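Putative type III secretion protein YscO (Vibrio parahaemolyticus, PDB 4MH6) is of unknown function but probably takes part in type III secretion, and folds as a long helical hairpin. Local coordinates at residues A[66-71]-A[105-110]; A[74-79]-A[98-103]; A[49-54]-A[119-124]; A[45-50]-A[126-131]. All blocks are in the same frame, centred on the assembly; numbering follows the deposited sequence.

Contact 1: A[66-71]-A[105-110]; sequences ADYHVW and EREAEL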
# COMPACT_ATOMS: atom_id res chain seq x y z
N ALA A 66 -3.70 27.07 1.85
CA ALA A 66 -3.92 27.90 3.03
C ALA A 66 -3.18 29.21 2.83
O ALA A 66 -3.77 30.29 2.93
CB ALA A 66 -3.46 27.20 4.27
N ASP A 67 -1.90 29.11 2.51
CA ASP A 67 -1.05 30.27 2.27
C ASP A 67 -1.51 31.14 1.14
O ASP A 67 -1.61 32.37 1.29
CB ASP A 67 0.36 29.82 1.94
CG ASP A 67 1.09 29.26 3.12
OD1 ASP A 67 0.51 29.29 4.24
OD2 ASP A 67 2.25 28.80 2.95
N TYR A 68 -1.77 30.51 0.00
CA TYR A 68 -2.16 31.24 -1.18
C TYR A 68 -3.46 31.99 -0.96
O TYR A 68 -3.60 33.15 -1.33
CB TYR A 68 -2.32 30.28 -2.36
CG TYR A 68 -2.47 31.01 -3.66
CD1 TYR A 68 -1.35 31.42 -4.36
CD2 TYR A 68 -3.74 31.30 -4.19
CE1 TYR A 68 -1.48 32.09 -5.56
CE2 TYR A 68 -3.88 31.97 -5.40
CZ TYR A 68 -2.74 32.36 -6.08
OH TYR A 68 -2.82 33.03 -7.27
N HIS A 69 -4.41 31.30 -0.36
CA HIS A 69 -5.73 31.84 -0.10
C HIS A 69 -5.70 33.23 0.55
O HIS A 69 -6.48 34.13 0.18
CB HIS A 69 -6.49 30.86 0.79
CG HIS A 69 -7.85 31.34 1.15
ND1 HIS A 69 -8.90 31.33 0.26
CD2 HIS A 69 -8.34 31.85 2.31
CE1 HIS A 69 -9.98 31.80 0.85
NE2 HIS A 69 -9.67 32.13 2.09
N VAL A 70 -4.80 33.39 1.51
CA VAL A 70 -4.63 34.64 2.24
C VAL A 70 -4.15 35.75 1.30
O VAL A 70 -4.67 36.86 1.32
CB VAL A 70 -3.64 34.48 3.42
CG1 VAL A 70 -3.51 35.78 4.18
CG2 VAL A 70 -4.12 33.40 4.37
N TRP A 71 -3.13 35.46 0.50
CA TRP A 71 -2.64 36.45 -0.43
C TRP A 71 -3.71 36.75 -1.47
O TRP A 71 -3.95 37.91 -1.79
CB TRP A 71 -1.37 35.98 -1.16
CG TRP A 71 -0.17 36.02 -0.33
CD1 TRP A 71 0.31 35.00 0.46
CD2 TRP A 71 0.74 37.12 -0.17
NE1 TRP A 71 1.47 35.40 1.09
CE2 TRP A 71 1.76 36.69 0.72
CE3 TRP A 71 0.81 38.40 -0.71
CZ2 TRP A 71 2.83 37.51 1.09
CZ3 TRP A 71 1.88 39.23 -0.33
CH2 TRP A 71 2.87 38.78 0.57
N GLU A 105 -7.95 31.35 -10.46
CA GLU A 105 -7.71 30.09 -11.16
C GLU A 105 -6.59 29.33 -10.50
O GLU A 105 -6.62 28.11 -10.41
CB GLU A 105 -7.32 30.31 -12.63
CG GLU A 105 -8.42 30.80 -13.55
CD GLU A 105 -7.97 30.90 -15.00
OE1 GLU A 105 -6.87 30.40 -15.33
OE2 GLU A 105 -8.72 31.48 -15.82
N ARG A 106 -5.59 30.07 -10.05
CA ARG A 106 -4.43 29.47 -9.41
C ARG A 106 -4.84 28.82 -8.11
O ARG A 106 -4.34 27.78 -7.75
CB ARG A 106 -3.38 30.54 -9.21
CG ARG A 106 -2.13 30.10 -8.49
CD ARG A 106 -1.52 28.86 -9.11
NE ARG A 106 -0.26 28.56 -8.44
CZ ARG A 106 0.41 27.42 -8.56
NH1 ARG A 106 1.55 27.28 -7.89
NH2 ARG A 106 -0.06 26.42 -9.30
N GLU A 107 -5.78 29.44 -7.41
CA GLU A 107 -6.25 28.88 -6.16
C GLU A 107 -7.06 27.65 -6.48
O GLU A 107 -6.97 26.66 -5.79
CB GLU A 107 -7.06 29.90 -5.34
CG GLU A 107 -7.63 29.32 -4.06
CD GLU A 107 -8.06 30.37 -3.06
OE1 GLU A 107 -9.04 30.15 -2.32
OE2 GLU A 107 -7.43 31.43 -3.02
N ALA A 108 -7.84 27.72 -7.55
CA ALA A 108 -8.66 26.59 -7.96
C ALA A 108 -7.77 25.40 -8.26
O ALA A 108 -8.08 24.29 -7.87
CB ALA A 108 -9.51 26.94 -9.17
N GLU A 109 -6.65 25.66 -8.94
CA GLU A 109 -5.66 24.63 -9.28
C GLU A 109 -5.07 24.01 -8.01
O GLU A 109 -4.91 22.79 -7.93
CB GLU A 109 -4.52 25.20 -10.14
CG GLU A 109 -4.91 25.54 -11.58
CD GLU A 109 -3.78 26.22 -12.35
OE1 GLU A 109 -2.79 26.63 -11.70
OE2 GLU A 109 -3.89 26.36 -13.60
N LEU A 110 -4.78 24.86 -7.03
CA LEU A 110 -4.22 24.42 -5.77
C LEU A 110 -5.22 23.58 -4.96
O LEU A 110 -4.83 22.58 -4.32
CB LEU A 110 -3.69 25.62 -4.95
CG LEU A 110 -2.49 26.41 -5.51
CD1 LEU A 110 -2.18 27.64 -4.67
CD2 LEU A 110 -1.26 25.55 -5.64

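Contact 2: A[74-79]-A[98-103]; sequences EEEERR and QEIALL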
# COMPACT_ATOMS: atom_id res chain seq x y z
N GLU A 74 -6.30 39.19 -0.30
CA GLU A 74 -5.73 40.52 -0.24
C GLU A 74 -5.48 41.15 -1.60
O GLU A 74 -5.78 42.34 -1.82
CB GLU A 74 -4.42 40.50 0.52
CG GLU A 74 -4.62 40.50 2.00
CD GLU A 74 -3.32 40.49 2.76
OE1 GLU A 74 -2.26 40.15 2.16
OE2 GLU A 74 -3.35 40.81 3.97
N GLU A 75 -4.93 40.35 -2.50
CA GLU A 75 -4.58 40.79 -3.83
C GLU A 75 -5.81 41.14 -4.62
O GLU A 75 -5.80 42.03 -5.44
CB GLU A 75 -3.75 39.71 -4.52
CG GLU A 75 -2.38 39.53 -3.85
CD GLU A 75 -1.51 40.76 -3.99
OE1 GLU A 75 -0.46 40.84 -3.31
OE2 GLU A 75 -1.87 41.65 -4.77
N GLU A 76 -6.87 40.43 -4.35
CA GLU A 76 -8.15 40.66 -5.00
C GLU A 76 -8.78 41.97 -4.47
O GLU A 76 -9.27 42.79 -5.25
CB GLU A 76 -9.01 39.44 -4.74
CG GLU A 76 -10.43 39.51 -5.17
CD GLU A 76 -11.09 38.15 -5.10
OE1 GLU A 76 -12.30 38.08 -4.75
OE2 GLU A 76 -10.40 37.14 -5.39
N GLU A 77 -8.72 42.19 -3.16
CA GLU A 77 -9.27 43.40 -2.57
C GLU A 77 -8.49 44.65 -2.99
O GLU A 77 -9.05 45.74 -3.13
CB GLU A 77 -9.30 43.29 -1.05
CG GLU A 77 -10.25 42.20 -0.58
CD GLU A 77 -10.25 42.01 0.93
OE1 GLU A 77 -10.84 41.02 1.40
OE2 GLU A 77 -9.65 42.86 1.64
N ARG A 78 -7.18 44.49 -3.16
CA ARG A 78 -6.33 45.58 -3.62
C ARG A 78 -6.76 46.04 -5.00
O ARG A 78 -6.81 47.23 -5.30
CB ARG A 78 -4.89 45.11 -3.63
CG ARG A 78 -4.29 45.07 -2.23
CD ARG A 78 -3.04 44.22 -2.16
NE ARG A 78 -2.07 44.55 -3.20
CZ ARG A 78 -1.18 45.53 -3.12
NH1 ARG A 78 -1.13 46.32 -2.06
NH2 ARG A 78 -0.35 45.71 -4.12
N ARG A 79 -7.10 45.08 -5.84
CA ARG A 79 -7.51 45.38 -7.19
C ARG A 79 -8.90 45.96 -7.28
O ARG A 79 -9.18 46.78 -8.15
CB ARG A 79 -7.32 44.15 -8.06
CG ARG A 79 -5.85 43.91 -8.30
CD ARG A 79 -5.61 42.57 -8.95
NE ARG A 79 -4.19 42.39 -9.26
CZ ARG A 79 -3.25 42.09 -8.36
NH1 ARG A 79 -3.56 41.98 -7.07
NH2 ARG A 79 -2.00 41.94 -8.75
N GLN A 98 -9.05 40.58 -15.09
CA GLN A 98 -8.40 39.37 -15.55
C GLN A 98 -7.36 38.92 -14.53
O GLN A 98 -7.14 37.73 -14.34
CB GLN A 98 -7.76 39.52 -16.92
CG GLN A 98 -7.14 38.19 -17.33
CD GLN A 98 -6.75 38.08 -18.78
OE1 GLN A 98 -6.47 36.97 -19.25
NE2 GLN A 98 -6.73 39.20 -19.50
N GLU A 99 -6.69 39.88 -13.91
CA GLU A 99 -5.69 39.55 -12.91
C GLU A 99 -6.34 38.80 -11.77
O GLU A 99 -5.78 37.83 -11.27
CB GLU A 99 -4.96 40.79 -12.40
CG GLU A 99 -3.95 41.31 -13.39
CD GLU A 99 -3.26 42.58 -12.92
OE1 GLU A 99 -3.78 43.24 -12.00
OE2 GLU A 99 -2.20 42.92 -13.49
N ILE A 100 -7.55 39.22 -11.41
CA ILE A 100 -8.32 38.58 -10.36
C ILE A 100 -8.66 37.15 -10.77
O ILE A 100 -8.49 36.20 -9.99
CB ILE A 100 -9.61 39.37 -10.07
CG1 ILE A 100 -9.27 40.63 -9.29
CG2 ILE A 100 -10.55 38.55 -9.20
CD1 ILE A 100 -10.44 41.55 -9.07
N ALA A 101 -9.13 37.01 -12.00
CA ALA A 101 -9.48 35.72 -12.53
C ALA A 101 -8.28 34.80 -12.43
O ALA A 101 -8.39 33.68 -11.93
CB ALA A 101 -9.94 35.86 -13.97
N LEU A 102 -7.12 35.26 -12.88
CA LEU A 102 -5.92 34.43 -12.85
C LEU A 102 -5.53 34.03 -11.43
O LEU A 102 -5.09 32.91 -11.18
CB LEU A 102 -4.76 35.14 -13.58
CG LEU A 102 -4.95 35.20 -15.10
CD1 LEU A 102 -4.01 36.20 -15.76
CD2 LEU A 102 -4.81 33.82 -15.75
N LEU A 103 -5.69 34.97 -10.50
CA LEU A 103 -5.40 34.72 -9.10
C LEU A 103 -6.32 33.63 -8.57
O LEU A 103 -5.89 32.75 -7.83
CB LEU A 103 -5.59 36.00 -8.29
CG LEU A 103 -4.53 37.09 -8.46
CD1 LEU A 103 -4.97 38.40 -7.84
CD2 LEU A 103 -3.21 36.64 -7.86

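Contact 3: A[49-54]-A[119-124]; sequences YRVANV and VTLEQE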
# COMPACT_ATOMS: atom_id res chain seq x y z
N TYR A 49 4.89 2.62 2.76
CA TYR A 49 5.74 3.74 2.38
C TYR A 49 4.97 4.69 1.45
O TYR A 49 4.98 5.92 1.61
CB TYR A 49 7.05 3.25 1.72
CG TYR A 49 7.93 4.40 1.31
CD1 TYR A 49 7.80 4.99 0.05
CD2 TYR A 49 8.85 4.95 2.19
CE1 TYR A 49 8.57 6.07 -0.32
CE2 TYR A 49 9.63 6.02 1.82
CZ TYR A 49 9.48 6.58 0.57
OH TYR A 49 10.26 7.64 0.20
N ARG A 50 4.31 4.10 0.46
CA ARG A 50 3.52 4.87 -0.49
C ARG A 50 2.45 5.68 0.23
O ARG A 50 2.26 6.85 -0.08
CB ARG A 50 2.92 3.96 -1.61
CG ARG A 50 3.92 3.67 -2.73
CD ARG A 50 3.35 2.95 -3.95
NE ARG A 50 3.36 1.53 -3.70
CZ ARG A 50 4.23 0.65 -4.20
NH1 ARG A 50 5.14 0.99 -5.09
NH2 ARG A 50 4.13 -0.62 -3.82
N VAL A 51 1.78 5.08 1.23
CA VAL A 51 0.75 5.82 1.99
C VAL A 51 1.39 7.02 2.68
O VAL A 51 0.97 8.14 2.49
CB VAL A 51 -0.01 4.95 3.02
CG1 VAL A 51 -0.92 5.82 3.88
CG2 VAL A 51 -0.86 3.89 2.33
N ALA A 52 2.42 6.78 3.47
CA ALA A 52 3.11 7.85 4.18
C ALA A 52 3.61 8.91 3.23
O ALA A 52 3.59 10.11 3.51
CB ALA A 52 4.29 7.27 4.95
N ASN A 53 4.06 8.48 2.08
CA ASN A 53 4.57 9.42 1.13
C ASN A 53 3.48 10.34 0.57
O ASN A 53 3.70 11.54 0.38
CB ASN A 53 5.18 8.68 -0.01
CG ASN A 53 5.90 9.58 -0.92
OD1 ASN A 53 6.82 10.27 -0.49
ND2 ASN A 53 5.51 9.60 -2.18
N VAL A 54 2.31 9.77 0.30
CA VAL A 54 1.19 10.55 -0.22
C VAL A 54 0.64 11.48 0.85
O VAL A 54 0.25 12.62 0.55
CB VAL A 54 0.08 9.66 -0.77
CG1 VAL A 54 -1.07 10.51 -1.27
CG2 VAL A 54 0.62 8.82 -1.91
N VAL A 119 -7.81 11.84 -2.92
CA VAL A 119 -8.34 10.65 -3.57
C VAL A 119 -7.21 9.61 -3.66
O VAL A 119 -7.42 8.41 -3.45
CB VAL A 119 -8.87 10.97 -5.00
CG1 VAL A 119 -9.24 9.70 -5.75
CG2 VAL A 119 -10.08 11.86 -4.93
N THR A 120 -6.02 10.10 -3.97
CA THR A 120 -4.88 9.25 -4.13
C THR A 120 -4.60 8.55 -2.83
O THR A 120 -4.27 7.37 -2.82
CB THR A 120 -3.66 10.07 -4.58
OG1 THR A 120 -3.92 10.58 -5.89
CG2 THR A 120 -2.42 9.22 -4.65
N LEU A 121 -4.76 9.27 -1.74
CA LEU A 121 -4.50 8.72 -0.44
C LEU A 121 -5.53 7.67 -0.07
O LEU A 121 -5.16 6.63 0.48
CB LEU A 121 -4.44 9.85 0.57
CG LEU A 121 -4.18 9.52 2.05
CD1 LEU A 121 -2.95 8.63 2.24
CD2 LEU A 121 -4.06 10.82 2.83
N GLU A 122 -6.82 7.88 -0.37
CA GLU A 122 -7.78 6.83 -0.00
C GLU A 122 -7.57 5.61 -0.89
O GLU A 122 -7.82 4.46 -0.47
CB GLU A 122 -9.23 7.28 0.00
CG GLU A 122 -9.78 7.66 -1.34
CD GLU A 122 -11.32 7.61 -1.39
OE1 GLU A 122 -11.90 6.57 -0.94
OE2 GLU A 122 -11.94 8.58 -1.92
N GLN A 123 -7.09 5.84 -2.11
CA GLN A 123 -6.78 4.75 -3.01
C GLN A 123 -5.56 3.94 -2.54
O GLN A 123 -5.54 2.70 -2.65
CB GLN A 123 -6.55 5.26 -4.42
CG GLN A 123 -7.85 5.61 -5.12
CD GLN A 123 -7.64 6.22 -6.49
OE1 GLN A 123 -6.74 7.04 -6.69
NE2 GLN A 123 -8.50 5.87 -7.42
N GLU A 124 -4.54 4.63 -2.00
CA GLU A 124 -3.34 3.93 -1.51
C GLU A 124 -3.70 3.15 -0.25
O GLU A 124 -3.21 2.03 -0.03
CB GLU A 124 -2.21 4.91 -1.20
CG GLU A 124 -1.72 5.74 -2.39
CD GLU A 124 -1.08 4.93 -3.51
OE1 GLU A 124 -0.60 5.54 -4.50
OE2 GLU A 124 -1.06 3.68 -3.44

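Contact 4: A[45-50]-A[126-131]; sequences QRQEYR and TLLKQK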
# COMPACT_ATOMS: atom_id res chain seq x y z
N GLN A 45 4.88 -3.58 3.33
CA GLN A 45 5.81 -2.57 3.80
C GLN A 45 6.01 -1.45 2.77
O GLN A 45 5.97 -0.25 3.10
CB GLN A 45 7.12 -3.23 4.14
CG GLN A 45 6.95 -4.24 5.25
CD GLN A 45 8.21 -4.98 5.59
OE1 GLN A 45 9.32 -4.53 5.29
NE2 GLN A 45 8.06 -6.12 6.22
N ARG A 46 6.20 -1.83 1.52
CA ARG A 46 6.39 -0.84 0.49
C ARG A 46 5.15 -0.01 0.36
O ARG A 46 5.24 1.18 0.06
CB ARG A 46 6.71 -1.48 -0.86
CG ARG A 46 8.09 -2.11 -0.94
CD ARG A 46 8.44 -2.49 -2.36
NE ARG A 46 7.60 -3.59 -2.83
CZ ARG A 46 7.91 -4.87 -2.60
NH1 ARG A 46 9.02 -5.19 -1.91
NH2 ARG A 46 7.10 -5.83 -3.06
N GLN A 47 3.99 -0.65 0.56
CA GLN A 47 2.72 0.06 0.42
C GLN A 47 2.50 1.03 1.56
O GLN A 47 1.85 2.06 1.39
CB GLN A 47 1.54 -0.91 0.30
CG GLN A 47 0.22 -0.21 -0.01
CD GLN A 47 0.28 0.55 -1.31
OE1 GLN A 47 0.98 0.16 -2.22
NE2 GLN A 47 -0.48 1.62 -1.41
N GLU A 48 3.02 0.70 2.73
CA GLU A 48 2.95 1.60 3.87
C GLU A 48 3.81 2.82 3.53
O GLU A 48 3.49 3.93 3.94
CB GLU A 48 3.39 0.89 5.14
CG GLU A 48 2.35 -0.12 5.59
CD GLU A 48 2.84 -1.17 6.58
OE1 GLU A 48 4.05 -1.49 6.55
OE2 GLU A 48 2.00 -1.71 7.36
N TYR A 49 4.89 2.62 2.76
CA TYR A 49 5.74 3.74 2.38
C TYR A 49 4.97 4.69 1.45
O TYR A 49 4.98 5.92 1.61
CB TYR A 49 7.05 3.25 1.72
CG TYR A 49 7.93 4.40 1.31
CD1 TYR A 49 7.80 4.99 0.05
CD2 TYR A 49 8.85 4.95 2.19
CE1 TYR A 49 8.57 6.07 -0.32
CE2 TYR A 49 9.63 6.02 1.82
CZ TYR A 49 9.48 6.58 0.57
OH TYR A 49 10.26 7.64 0.20
N ARG A 50 4.31 4.10 0.46
CA ARG A 50 3.52 4.87 -0.49
C ARG A 50 2.45 5.68 0.23
O ARG A 50 2.26 6.85 -0.08
CB ARG A 50 2.92 3.96 -1.61
CG ARG A 50 3.92 3.67 -2.73
CD ARG A 50 3.35 2.95 -3.95
NE ARG A 50 3.36 1.53 -3.70
CZ ARG A 50 4.23 0.65 -4.20
NH1 ARG A 50 5.14 0.99 -5.09
NH2 ARG A 50 4.13 -0.62 -3.82
N THR A 126 -6.59 1.95 0.36
CA THR A 126 -7.42 0.85 -0.08
C THR A 126 -6.49 -0.27 -0.56
O THR A 126 -6.75 -1.46 -0.28
CB THR A 126 -8.41 1.27 -1.19
OG1 THR A 126 -9.32 2.23 -0.66
CG2 THR A 126 -9.20 0.09 -1.71
N LEU A 127 -5.44 0.09 -1.31
CA LEU A 127 -4.49 -0.92 -1.78
C LEU A 127 -3.76 -1.54 -0.60
O LEU A 127 -3.51 -2.73 -0.59
CB LEU A 127 -3.47 -0.33 -2.74
CG LEU A 127 -3.93 0.01 -4.14
CD1 LEU A 127 -2.80 0.76 -4.84
CD2 LEU A 127 -4.28 -1.24 -4.91
N LEU A 128 -3.40 -0.73 0.38
CA LEU A 128 -2.74 -1.27 1.53
C LEU A 128 -3.62 -2.34 2.11
O LEU A 128 -3.16 -3.44 2.42
CB LEU A 128 -2.46 -0.19 2.58
CG LEU A 128 -1.79 -0.63 3.89
CD1 LEU A 128 -0.59 -1.52 3.64
CD2 LEU A 128 -1.36 0.56 4.71
N LYS A 129 -4.90 -2.03 2.23
CA LYS A 129 -5.88 -2.95 2.79
C LYS A 129 -5.90 -4.27 2.00
O LYS A 129 -5.91 -5.35 2.61
CB LYS A 129 -7.26 -2.29 2.84
CG LYS A 129 -8.23 -3.05 3.69
CD LYS A 129 -9.57 -2.35 3.88
CE LYS A 129 -10.55 -3.31 4.61
NZ LYS A 129 -11.92 -2.71 4.79
N GLN A 130 -5.86 -4.19 0.67
CA GLN A 130 -5.84 -5.41 -0.17
C GLN A 130 -4.55 -6.20 0.03
O GLN A 130 -4.57 -7.43 0.08
CB GLN A 130 -5.98 -5.09 -1.65
CG GLN A 130 -7.09 -4.10 -1.94
CD GLN A 130 -7.46 -4.01 -3.41
OE1 GLN A 130 -7.39 -5.01 -4.13
NE2 GLN A 130 -7.90 -2.83 -3.85
N LYS A 131 -3.43 -5.49 0.11
CA LYS A 131 -2.12 -6.09 0.36
C LYS A 131 -2.10 -6.83 1.69
O LYS A 131 -1.51 -7.90 1.80
CB LYS A 131 -1.04 -5.01 0.37
CG LYS A 131 -0.27 -4.76 -0.92
CD LYS A 131 -1.13 -4.64 -2.14
CE LYS A 131 -0.23 -4.48 -3.39
NZ LYS A 131 0.53 -3.16 -3.39

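Contact 1: A[66-71]-A[105-110]
Tyr68 reaches from helix 18-84 onto helix 90-167 and lays its side chain against three residues there, Leu110, Glu107 and Arg106. At the root of the side chain, CB of Tyr68 meets CD1 of Leu110 at 3.5 Å. Farther out, one flank of the ring passes the base of Glu107, with CD2 of Tyr68 lying 3.8 Å from CB of that residue. The phenol end comes up against the aliphatic part of Arg106, whose CG is 3.4 Å from Tyr68 CZ, and the two side chains cross at about a right angle. The tyrosine's first torsion (chi1 -169°) swings the ring away from its own backbone N and toward the other helix, where OH hydrogen-bonds the main-chain O of Leu103.

Next to this largely apolar patch, His69 makes the polar link. Its ND1 donates to Glu107 OE1 over 2.8 Å in a nearly straight bond (167° at the hydrogen). The acceptor lies in the imidazole plane at the ring edge, and is met on its syn side, with the donor tilted out of the carboxylate plane.

Glu107 does not depend on this bond alone, for OE1 also pairs with Lys111 and OE2 with Arg72. Three nitrogen groups thus surround a buried carboxylate, which would probably stabilise its charged form. Arg106, bent at chi2, carries its guanidinium to Leu110, whose CD2 covers one face.

The contact joins the two long arms of the hairpin, whose short segments run antiparallel at 164° with axes 10.0 Å apart, inside the predicted coiled coil.

Contact 2: A[74-79]-A[98-103]
Leu103 places its CD1 methyl over one face of the Arg79 guanidinium, off-centre toward the rim and 3.9 Å from Arg79 NH1. Acceptors meet the edge of the same group. Across the contact, Arg79 NE donates to Glu99 OE1 at 2.9 Å, in a salt bridge with an N-H...O angle of 159°. The oxygen lies near the guanidinium plane, yet the donor approaches from above the carboxylate, and the two planes stand 70° apart. On the arginine's own helix, NH1 is bonded both to Glu75 O and to the anti lone pair of Glu75 OE2, the latter at 2.9 Å. These bonds hold the guanidinium flat against the leucine methyl.

Apolar carbons complete the contact. CB of Glu75 lies 3.8 Å from Leu103 CD1, and CG2 of Ile100 touches the stem of Glu76 at 4.1 Å from its CG. The carboxylate of Glu76 turns to Arg104 and Arg72.

Glu75 OE2 also takes a weak bond from Arg78 NE, which extends the network. Glutamates dominate here, and the arginines among them would offset part of their charge, so that ion pairing and apolar packing both join the helices.

Contact 3: A[49-54]-A[119-124]
Val51 and Val54 pack against Leu121 and Glu124 in a mostly aliphatic seam of an antiparallel helical hairpin, near the middle of the molecule and consistent with the coiled coil predicted here. The segments, one on helix 18-84 and one on helix 90-167, run at 163° to each other, their axes 9.3 Å apart. Spacings of three residues on both sides, 51 to 54 and 121 to 124, would suit a heptad-like interface, though they do not establish one.

Each valine splits its work between two methyls. In Val51, CG1 meets Leu121 CD1 at 3.8 Å, while CG2 rests 3.9 Å from Glu124 CB. Val54 and Leu121 slide past each other in opposite directions, CG1 of Val54 against CB of Leu121, and Val54 CG1 also reaches Thr120 CG2 at 3.9 Å. Leu121, whose CB leaves to one side, brings CD1 in to Val51 through a first torsion of 180°. Outside the two segments, Val117 adds to the packing on Val54, and Leu128 to that on Val51.

Polar ends are turned elsewhere. Thr120 OG1 bonds to Glu116 O, leaving its methyl for the interface. Arg50 NE stays 4.9 Å from Glu124 OE2 and bonds instead to Gln47 OE1. A bend at chi2 (-64°) delivers Glu124 OE2 to Gln47 NE2, which donates to it at 3.0 Å. Nearer the backbone, Glu124 CG lies 3.9 Å from Val54 CG2.

Contact 4: A[45-50]-A[126-131]
Gln47 and Leu128 form the close part of this contact. The glutamine is buried, and its CG sits 3.5 Å from Leu128 CA. Its first torsion (chi1 -173°) carries the chain out toward the other helix, and a bend at chi2 then sets the amide across Leu127, with Gln47 NE2 3.8 Å from Leu127 CB. Leu128 CD1 lies 3.8 Å from Glu48 CG, and the stem of this exposed glutamate rests obliquely against the leucine's methyls.

Both ends of the buried amide are engaged. NE2 has its bond to Glu124, and Gln47 OE1 accepts from Arg50 NE at 3.1 Å. This second bond is straight (166°), its donor standing above the carbonyl plane while the oxygen stays near the guanidinium plane. Together they fix the amide's rotation.

The packing thins toward solvent. Lys131, bent at chi2 and chi4, brings NZ only to 3.5 Å from Gln47 OE1, too long to be counted as a hydrogen bond. Lys131 NZ also lies 4.4 Å from Arg50 NH2, a like-charge neighbour, which water would probably help to screen. A phosphate ion, probably from the crystallisation liquor, is bound about 4 Å from the Leu128 side chain.

Val44 of helix 18-84 also touches Leu128 and Lys131, so the pairing of helices 18-84 and 90-167 continues past the segment.

All four contacts join the same two helices, 18-84 and 90-167, and mark successive levels of one antiparallel hairpin. Contact 2 is the innermost along the chain, nested within contact 1, which in turn lies inside contacts 3 and 4. Contacts 1 and 2 are neighbours, with centres 11 Å apart. Contacts 3 and 4 are closer still, at 8 Å, and share Tyr49 and Arg50. The two pairs are well separated: contacts 2 and 4 lie 42 Å apart between centres, contact 4 almost at the centre of the chain. With one chain in the assembly, the rod's cohesion here is intramolecular: contacts 1 and 2 include charged bonds between the helices, contact 3 is mainly aliphatic, and contact 4 mixes a buried amide with leucine packing.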